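Local coordinates for hypothetical protein S4005 (Shigella flexneri 2a, PDB 1Z67) that is of unknown function but folds into an all-helical structure containing a homeodomain-like motif, which is consistent with nucleic-acid binding without establishing it, at residues L51-V64 with P101-V113. Sequence-based numbering, arbitrary orientation.
Sequences LSTWLSNQQRNQSV and PKIIDALSPQGEV
The direct hydrogen bond between the segments runs from N57 ND2 to P109 O, 2.9 Å long and nearly straight (166° at the hydrogen). The acceptor lies almost in the N57 amide plane, whereas the donor is tilted 31° from the P109 carbonyl plane. Beside it, L55 O receives a CA-H...O contact from G111 CA (3.2 Å), the last residue of the type I turn S108-G111.

At the other end, P101 lies against one face of the W54 indole: its CB sits 3.7 Å from the centroid of the five-membered ring, close to the normal, a CH-pi contact. L51 CA, from the same helix as W54, approaches the opposite face. The bond from W54 NE1 to a lone pair of Q62 O (2.9 Å), in plane, helps set the ring's rotation. I104 CD1 meets the indole edge at CE3 (3.7 Å), while its CG2 touches L55 CD2 (3.6 Å). L39 of helix 35-44 also touches both L51 and I104.

S108 OG turns back to I104 O (2.8 Å) and accepts from a water that also approaches S56 O and D105 OD1. Apolar packing thus probably sets how helices 48-55 and 89-106 lie together, while the single N57-P109 bond ties the loops beyond them.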
loop_
_atom_site.group_PDB
_atom_site.type_symbol
_atom_site.label_atom_id
_atom_site.label_comp_id
_atom_site.label_asym_id
_atom_site.label_seq_id
_atom_site.Cartn_x
_atom_site.Cartn_y
_atom_site.Cartn_z
ATOM N N LEU A 51 4.304 -12.257 -1.337
ATOM C CA LEU A 51 3.391 -11.631 -2.293
ATOM C C LEU A 51 2.420 -12.650 -2.943
ATOM O O LEU A 51 1.238 -12.352 -3.158
ATOM C CB LEU A 51 4.175 -10.875 -3.365
ATOM C CG LEU A 51 3.356 -10.368 -4.559
ATOM C CD1 LEU A 51 2.234 -9.400 -4.159
ATOM C CD2 LEU A 51 4.324 -9.709 -5.549
ATOM N N SER A 52 2.916 -13.843 -3.288
ATOM C CA SER A 52 2.051 -14.848 -3.944
ATOM C C SER A 52 0.839 -15.219 -3.077
ATOM O O SER A 52 -0.221 -15.545 -3.617
ATOM C CB SER A 52 2.848 -16.101 -4.342
ATOM O OG SER A 52 3.162 -16.869 -3.194
ATOM N N THR A 53 0.981 -15.125 -1.753
ATOM C CA THR A 53 -0.134 -15.466 -0.868
ATOM C C THR A 53 -1.213 -14.351 -0.890
ATOM O O THR A 53 -2.397 -14.609 -0.702
ATOM C CB THR A 53 0.324 -15.705 0.603
ATOM O OG1 THR A 53 0.692 -14.463 1.236
ATOM C CG2 THR A 53 1.498 -16.700 0.671
ATOM N N TRP A 54 -0.793 -13.111 -1.124
ATOM C CA TRP A 54 -1.744 -11.984 -1.262
ATOM C C TRP A 54 -2.477 -12.041 -2.583
ATOM O O TRP A 54 -3.698 -11.781 -2.638
ATOM C CB TRP A 54 -1.008 -10.669 -1.199
ATOM C CG TRP A 54 -0.104 -10.493 0.007
ATOM C CD1 TRP A 54 -0.083 -11.252 1.147
ATOM C CD2 TRP A 54 0.897 -9.483 0.179
ATOM N NE1 TRP A 54 0.877 -10.800 2.001
ATOM C CE2 TRP A 54 1.504 -9.714 1.437
ATOM C CE3 TRP A 54 1.355 -8.417 -0.626
ATOM C CZ2 TRP A 54 2.547 -8.890 1.926
ATOM C CZ3 TRP A 54 2.371 -7.598 -0.155
ATOM C CH2 TRP A 54 2.979 -7.853 1.099
ATOM N N LEU A 55 -1.761 -12.431 -3.642
ATOM C CA LEU A 55 -2.362 -12.520 -4.981
ATOM C C LEU A 55 -3.381 -13.677 -5.099
ATOM O O LEU A 55 -4.356 -13.597 -5.855
ATOM C CB LEU A 55 -1.247 -12.692 -6.031
ATOM C CG LEU A 55 -0.362 -11.445 -6.176
ATOM C CD1 LEU A 55 0.803 -11.789 -7.111
ATOM C CD2 LEU A 55 -1.168 -10.251 -6.743
ATOM N N SER A 56 -3.116 -14.751 -4.380
ATOM C CA SER A 56 -3.961 -15.956 -4.451
ATOM C C SER A 56 -5.402 -15.598 -4.063
ATOM O O SER A 56 -5.624 -14.770 -3.144
ATOM C CB SER A 56 -3.419 -16.988 -3.475
ATOM O OG SER A 56 -4.275 -18.110 -3.440
ATOM N N ASN A 57 -6.382 -16.192 -4.760
ATOM C CA ASN A 57 -7.797 -16.043 -4.375
ATOM C C ASN A 57 -8.304 -17.186 -3.503
ATOM O O ASN A 57 -9.496 -17.253 -3.184
ATOM C CB ASN A 57 -8.727 -15.762 -5.587
ATOM C CG ASN A 57 -8.643 -16.820 -6.702
ATOM O OD1 ASN A 57 -8.311 -17.995 -6.474
ATOM N ND2 ASN A 57 -8.966 -16.391 -7.931
ATOM N N GLN A 58 -7.396 -18.083 -3.108
ATOM C CA GLN A 58 -7.744 -19.182 -2.198
ATOM C C GLN A 58 -7.044 -19.063 -0.847
ATOM O O GLN A 58 -7.598 -19.479 0.156
ATOM C CB GLN A 58 -7.360 -20.520 -2.853
ATOM C CG GLN A 58 -8.089 -21.760 -2.315
ATOM C CD GLN A 58 -7.651 -23.053 -3.006
ATOM O OE1 GLN A 58 -8.074 -24.145 -2.626
ATOM N NE2 GLN A 58 -6.803 -22.930 -4.024
ATOM N N GLN A 59 -5.835 -18.507 -0.834
ATOM C CA GLN A 59 -4.975 -18.478 0.360
ATOM C C GLN A 59 -5.204 -17.232 1.221
ATOM O O GLN A 59 -5.603 -16.185 0.713
ATOM C CB GLN A 59 -3.501 -18.560 -0.037
ATOM C CG GLN A 59 -3.112 -19.872 -0.705
ATOM C CD GLN A 59 -1.968 -19.722 -1.694
ATOM O OE1 GLN A 59 -1.982 -20.335 -2.761
ATOM N NE2 GLN A 59 -0.977 -18.908 -1.347
ATOM N N ARG A 60 -4.945 -17.364 2.521
ATOM C CA ARG A 60 -4.918 -16.228 3.436
ATOM C C ARG A 60 -3.622 -15.441 3.243
ATOM O O ARG A 60 -2.575 -16.021 2.933
ATOM C CB ARG A 60 -5.046 -16.693 4.900
ATOM C CG ARG A 60 -6.482 -16.941 5.363
ATOM C CD ARG A 60 -6.561 -17.286 6.865
ATOM N NE ARG A 60 -6.628 -16.071 7.682
ATOM C CZ ARG A 60 -7.725 -15.597 8.276
ATOM N NH1 ARG A 60 -8.881 -16.261 8.197
ATOM N NH2 ARG A 60 -7.659 -14.465 8.980
ATOM N N ASN A 61 -3.699 -14.127 3.416
ATOM C CA ASN A 61 -2.512 -13.275 3.285
ATOM C C ASN A 61 -1.474 -13.600 4.340
ATOM O O ASN A 61 -1.781 -13.510 5.534
ATOM C CB ASN A 61 -2.855 -11.791 3.460
ATOM C CG ASN A 61 -3.763 -11.245 2.390
ATOM O OD1 ASN A 61 -3.913 -11.811 1.304
ATOM N ND2 ASN A 61 -4.393 -10.118 2.702
ATOM N N GLN A 62 -0.254 -13.958 3.916
ATOM C CA GLN A 62 0.893 -14.069 4.831
ATOM C C GLN A 62 1.326 -12.706 5.395
ATOM O O GLN A 62 1.372 -11.709 4.680
ATOM C CB GLN A 62 2.078 -14.770 4.167
ATOM C CG GLN A 62 3.220 -15.111 5.154
ATOM C CD GLN A 62 4.245 -16.114 4.593
ATOM O OE1 GLN A 62 3.965 -16.844 3.638
ATOM N NE2 GLN A 62 5.430 -16.148 5.191
ATOM N N SER A 63 1.624 -12.658 6.691
ATOM C CA SER A 63 2.065 -11.417 7.327
ATOM C C SER A 63 3.429 -10.965 6.786
ATOM O O SER A 63 4.209 -11.774 6.287
ATOM C CB SER A 63 2.155 -11.635 8.844
ATOM O OG SER A 63 2.861 -10.594 9.498
ATOM N N VAL A 64 3.663 -9.650 6.818
ATOM C CA VAL A 64 4.931 -9.023 6.462
ATOM C C VAL A 64 5.201 -7.930 7.489
ATOM O O VAL A 64 4.254 -7.320 8.016
ATOM C CB VAL A 64 4.875 -8.450 5.000
ATOM C CG1 VAL A 64 3.871 -7.293 4.873
ATOM C CG2 VAL A 64 6.270 -8.029 4.452
ATOM N N PRO A 101 -0.961 -5.599 1.988
ATOM C CA PRO A 101 -1.452 -6.930 1.645
ATOM C C PRO A 101 -2.944 -6.915 1.338
ATOM O O PRO A 101 -3.382 -7.615 0.409
ATOM C CB PRO A 101 -1.148 -7.772 2.896
ATOM C CG PRO A 101 -0.047 -7.026 3.571
ATOM C CD PRO A 101 -0.358 -5.563 3.345
ATOM N N LYS A 102 -3.712 -6.105 2.064
ATOM C CA LYS A 102 -5.169 -6.024 1.823
ATOM C C LYS A 102 -5.467 -5.358 0.490
ATOM O O LYS A 102 -6.366 -5.783 -0.261
ATOM C CB LYS A 102 -5.829 -5.204 2.927
ATOM C CG LYS A 102 -5.639 -5.826 4.297
ATOM C CD LYS A 102 -6.316 -5.004 5.379
ATOM C CE LYS A 102 -6.523 -5.838 6.610
ATOM N NZ LYS A 102 -5.373 -5.686 7.500
ATOM N N ILE A 103 -4.657 -4.363 0.149
ATOM C CA ILE A 103 -4.813 -3.682 -1.137
ATOM C C ILE A 103 -4.516 -4.619 -2.297
ATOM O O ILE A 103 -5.294 -4.723 -3.273
ATOM C CB ILE A 103 -3.952 -2.402 -1.194
ATOM C CG1 ILE A 103 -4.555 -1.329 -0.254
ATOM C CG2 ILE A 103 -3.890 -1.856 -2.628
ATOM C CD1 ILE A 103 -3.561 -0.196 0.085
ATOM N N ILE A 104 -3.397 -5.336 -2.199
ATOM C CA ILE A 104 -2.987 -6.244 -3.285
ATOM C C ILE A 104 -3.986 -7.375 -3.407
ATOM O O ILE A 104 -4.390 -7.695 -4.525
ATOM C CB ILE A 104 -1.544 -6.703 -3.101
ATOM C CG1 ILE A 104 -0.667 -5.463 -3.326
ATOM C CG2 ILE A 104 -1.233 -7.910 -4.054
ATOM C CD1 ILE A 104 0.775 -5.676 -2.988
ATOM N N ASP A 105 -4.435 -7.922 -2.277
ATOM C CA ASP A 105 -5.455 -8.980 -2.293
ATOM C C ASP A 105 -6.746 -8.483 -2.991
ATOM O O ASP A 105 -7.294 -9.122 -3.885
ATOM C CB ASP A 105 -5.762 -9.487 -0.893
ATOM C CG ASP A 105 -7.033 -10.351 -0.840
ATOM O OD1 ASP A 105 -7.051 -11.443 -1.440
ATOM O OD2 ASP A 105 -8.016 -9.933 -0.192
ATOM N N ALA A 106 -7.204 -7.300 -2.603
ATOM C CA ALA A 106 -8.420 -6.692 -3.181
ATOM C C ALA A 106 -8.301 -6.443 -4.697
ATOM O O ALA A 106 -9.303 -6.556 -5.447
ATOM C CB ALA A 106 -8.741 -5.404 -2.449
ATOM N N LEU A 107 -7.085 -6.131 -5.151
ATOM C CA LEU A 107 -6.811 -5.887 -6.582
ATOM C C LEU A 107 -6.669 -7.144 -7.438
ATOM O O LEU A 107 -6.509 -7.037 -8.653
ATOM C CB LEU A 107 -5.570 -4.995 -6.773
ATOM C CG LEU A 107 -5.705 -3.534 -6.300
ATOM C CD1 LEU A 107 -4.316 -2.879 -6.296
ATOM C CD2 LEU A 107 -6.714 -2.737 -7.139
ATOM N N SER A 108 -6.734 -8.305 -6.813
ATOM C CA SER A 108 -6.447 -9.557 -7.542
ATOM C C SER A 108 -7.474 -10.664 -7.291
ATOM O O SER A 108 -7.108 -11.807 -6.970
ATOM C CB SER A 108 -5.025 -10.046 -7.191
ATOM O OG SER A 108 -4.860 -10.181 -5.759
ATOM N N PRO A 109 -8.774 -10.358 -7.527
ATOM C CA PRO A 109 -9.775 -11.392 -7.307
ATOM C C PRO A 109 -9.592 -12.564 -8.285
ATOM O O PRO A 109 -10.003 -13.677 -7.980
ATOM C CB PRO A 109 -11.109 -10.669 -7.584
ATOM C CG PRO A 109 -10.734 -9.577 -8.544
ATOM C CD PRO A 109 -9.384 -9.100 -8.013
ATOM N N GLN A 110 -8.988 -12.306 -9.448
ATOM C CA GLN A 110 -8.726 -13.378 -10.422
ATOM C C GLN A 110 -7.351 -14.045 -10.215
ATOM O O GLN A 110 -6.957 -14.911 -11.010
ATOM C CB GLN A 110 -8.954 -12.876 -11.869
ATOM C CG GLN A 110 -7.910 -11.866 -12.405
ATOM C CD GLN A 110 -8.134 -10.403 -11.999
ATOM O OE1 GLN A 110 -8.709 -10.094 -10.942
ATOM N NE2 GLN A 110 -7.646 -9.491 -12.839
ATOM N N GLY A 111 -6.637 -13.639 -9.157
ATOM C CA GLY A 111 -5.334 -14.201 -8.792
ATOM C C GLY A 111 -4.107 -13.452 -9.319
ATOM O O GLY A 111 -2.968 -13.904 -9.136
ATOM N N GLU A 112 -4.336 -12.349 -10.027
ATOM C CA GLU A 112 -3.267 -11.444 -10.449
ATOM C C GLU A 112 -3.866 -10.053 -10.402
ATOM O O GLU A 112 -5.096 -9.881 -10.399
ATOM C CB GLU A 112 -2.697 -11.774 -11.850
ATOM C CG GLU A 112 -3.755 -11.745 -12.924
ATOM C CD GLU A 112 -3.220 -11.842 -14.351
ATOM O OE1 GLU A 112 -2.011 -12.125 -14.551
ATOM O OE2 GLU A 112 -4.040 -11.604 -15.279
ATOM N N VAL A 113 -2.981 -9.071 -10.374
ATOM C CA VAL A 113 -3.461 -7.678 -10.335
ATOM C C VAL A 113 -4.068 -7.248 -11.675
ATOM O O VAL A 113 -3.442 -7.391 -12.688
ATOM C CB VAL A 113 -2.405 -6.733 -9.720
ATOM C CG1 VAL A 113 -2.770 -5.245 -9.917
ATOM C CG2 VAL A 113 -2.326 -7.058 -8.228
HETATM O O HOH W 1 -6.256 -12.148 -4.129
HETATM O O HOH W 2 -7.140 -8.937 2.409
#